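Local coordinates for protein short chain dehydrogenase (Mycobacterium smegmatis, PDB 3UCX) that probably works as an oxidoreductase of the short-chain dehydrogenase family, built on a Rossmann-type fold and assembled as a tetramer, at residues T26-R30 against E232-S237. Sequence-based numbering, arbitrary orientation.
Sequences TLARR and EDEVAS
Asp233 OD1 is gripped by two arginines from successive positions of the facing helix. Arg30 NH1 reaches Asp233 OD1 at 2.9 Å on the anti side, well out of the carboxylate plane. Arg29 NH2 meets Asp233 OD1 on the syn side at 3.0 Å, its guanidinium almost perpendicular to the carboxylate. The negative charge is probably balanced by both guanidinium groups, and Arg29 has a second salt bridge, from NH1 to Glu33. Bends at chi2 and chi3 fold the Arg30 chain over the start of helix 232-243, where Arg30 NH1 also donates to the backbone Asp233 O. That oxygen keeps its helical bond from Ser237 N, the two donors lying on opposite faces of the carbonyl plane. Arg30 NH2 makes a nearly straight bond (169°) to Ser237 OG, 2.7 Å away in the guanidinium plane. At the other end of the contact Thr26 OG1 donates to the anti lone pair of Glu232 OE1 at 2.6 Å. Beneath the polar groups, Ala236 CB fits against Leu27 CD1 and Thr26 CG2, a small residue where the axes of segments 26-30 and 232-237 come to 9.4 Å and cross at -59°. Leu27 continues onto Ile239 and Leu240, and Leu246 of the second subunit packs on Arg30 and Ser237. The contact thereby joins helix 23-33, which follows strand 13-17 of the parallel sheet and has helix 45-57 beside it, to helix 232-243, which leads to the last strand, 254-257.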
loop_
_atom_site.group_PDB
_atom_site.type_symbol
_atom_site.label_atom_id
_atom_site.label_comp_id
_atom_site.label_asym_id
_atom_site.label_seq_id
_atom_site.Cartn_x
_atom_site.Cartn_y
_atom_site.Cartn_z
ATOM N N THR A 26 -16.409 -23.756 11.270
ATOM C CA THR A 26 -16.566 -22.731 12.295
ATOM C C THR A 26 -17.477 -21.599 11.820
ATOM O O THR A 26 -18.352 -21.153 12.545
ATOM C CB THR A 26 -15.209 -22.147 12.717
ATOM O OG1 THR A 26 -14.455 -23.164 13.378
ATOM C CG2 THR A 26 -15.400 -20.963 13.680
ATOM N N LEU A 27 -17.279 -21.161 10.588
ATOM C CA LEU A 27 -18.073 -20.069 10.020
ATOM C C LEU A 27 -19.566 -20.394 9.937
ATOM O O LEU A 27 -20.408 -19.588 10.348
ATOM C CB LEU A 27 -17.486 -19.706 8.638
ATOM C CG LEU A 27 -17.772 -18.357 7.993
ATOM C CD1 LEU A 27 -17.397 -17.176 8.881
ATOM C CD2 LEU A 27 -17.009 -18.324 6.674
ATOM N N ALA A 28 -19.889 -21.584 9.449
ATOM C CA ALA A 28 -21.273 -22.042 9.320
ATOM C C ALA A 28 -21.935 -22.052 10.684
ATOM O O ALA A 28 -23.052 -21.540 10.863
ATOM C CB ALA A 28 -21.305 -23.443 8.713
ATOM N N ARG A 29 -21.233 -22.621 11.663
ATOM C CA ARG A 29 -21.742 -22.668 13.013
ATOM C C ARG A 29 -21.965 -21.274 13.532
ATOM O O ARG A 29 -23.027 -20.969 14.055
ATOM C CB ARG A 29 -20.777 -23.464 13.926
ATOM C CG ARG A 29 -21.186 -23.519 15.398
ATOM C CD ARG A 29 -20.151 -24.190 16.310
ATOM N NE ARG A 29 -18.808 -23.599 16.263
ATOM C CZ ARG A 29 -18.420 -22.485 16.892
ATOM N NH1 ARG A 29 -19.267 -21.790 17.645
ATOM N NH2 ARG A 29 -17.161 -22.060 16.774
ATOM N N ARG A 30 -20.957 -20.403 13.402
ATOM C CA ARG A 30 -21.080 -19.058 13.927
ATOM C C ARG A 30 -22.206 -18.253 13.255
ATOM O O ARG A 30 -22.895 -17.517 13.927
ATOM C CB ARG A 30 -19.740 -18.307 13.853
ATOM C CG ARG A 30 -18.686 -18.853 14.825
ATOM C CD ARG A 30 -18.881 -18.343 16.250
ATOM N NE ARG A 30 -18.859 -16.884 16.311
ATOM C CZ ARG A 30 -17.765 -16.145 16.159
ATOM N NH1 ARG A 30 -16.585 -16.719 15.983
ATOM N NH2 ARG A 30 -17.854 -14.823 16.199
ATOM N N GLU A 232 -9.789 -19.947 14.570
ATOM C CA GLU A 232 -10.887 -20.059 13.624
ATOM C C GLU A 232 -12.011 -19.111 14.021
ATOM O O GLU A 232 -12.569 -18.410 13.158
ATOM C CB GLU A 232 -11.381 -21.503 13.536
ATOM C CG GLU A 232 -10.375 -22.423 12.869
ATOM C CD GLU A 232 -10.863 -23.853 12.740
ATOM O OE1 GLU A 232 -12.101 -24.091 12.792
ATOM O OE2 GLU A 232 -9.999 -24.733 12.543
ATOM N N ASP A 233 -12.333 -19.062 15.318
ATOM C CA ASP A 233 -13.361 -18.126 15.765
ATOM C C ASP A 233 -12.987 -16.664 15.484
ATOM O O ASP A 233 -13.846 -15.871 15.139
ATOM C CB ASP A 233 -13.722 -18.310 17.246
ATOM C CG ASP A 233 -14.802 -19.375 17.460
ATOM O OD1 ASP A 233 -15.814 -19.431 16.717
ATOM O OD2 ASP A 233 -14.651 -20.164 18.401
ATOM N N GLU A 234 -11.724 -16.297 15.661
ATOM C CA GLU A 234 -11.334 -14.890 15.474
ATOM C C GLU A 234 -11.440 -14.484 14.012
ATOM O O GLU A 234 -11.818 -13.351 13.695
ATOM C CB GLU A 234 -9.916 -14.618 16.031
ATOM C CG GLU A 234 -9.911 -14.516 17.561
ATOM C CD GLU A 234 -8.523 -14.529 18.202
ATOM O OE1 GLU A 234 -7.603 -15.138 17.634
ATOM O OE2 GLU A 234 -8.365 -13.926 19.276
ATOM N N VAL A 235 -11.107 -15.401 13.115
ATOM C CA VAL A 235 -11.208 -15.102 11.688
ATOM C C VAL A 235 -12.694 -15.070 11.306
ATOM O O VAL A 235 -13.157 -14.155 10.582
ATOM C CB VAL A 235 -10.419 -16.110 10.835
ATOM C CG1 VAL A 235 -10.631 -15.836 9.325
ATOM C CG2 VAL A 235 -8.942 -16.080 11.236
ATOM N N ALA A 236 -13.457 -16.044 11.809
ATOM C CA ALA A 236 -14.901 -16.054 11.622
ATOM C C ALA A 236 -15.581 -14.763 12.092
ATOM O O ALA A 236 -16.501 -14.238 11.418
ATOM C CB ALA A 236 -15.521 -17.271 12.321
ATOM N N SER A 237 -15.184 -14.258 13.258
ATOM C CA SER A 237 -15.747 -12.995 13.749
ATOM C C SER A 237 -15.572 -11.830 12.753
ATOM O O SER A 237 -16.480 -11.013 12.573
ATOM C CB SER A 237 -15.112 -12.599 15.079
ATOM O OG SER A 237 -15.502 -13.494 16.123
#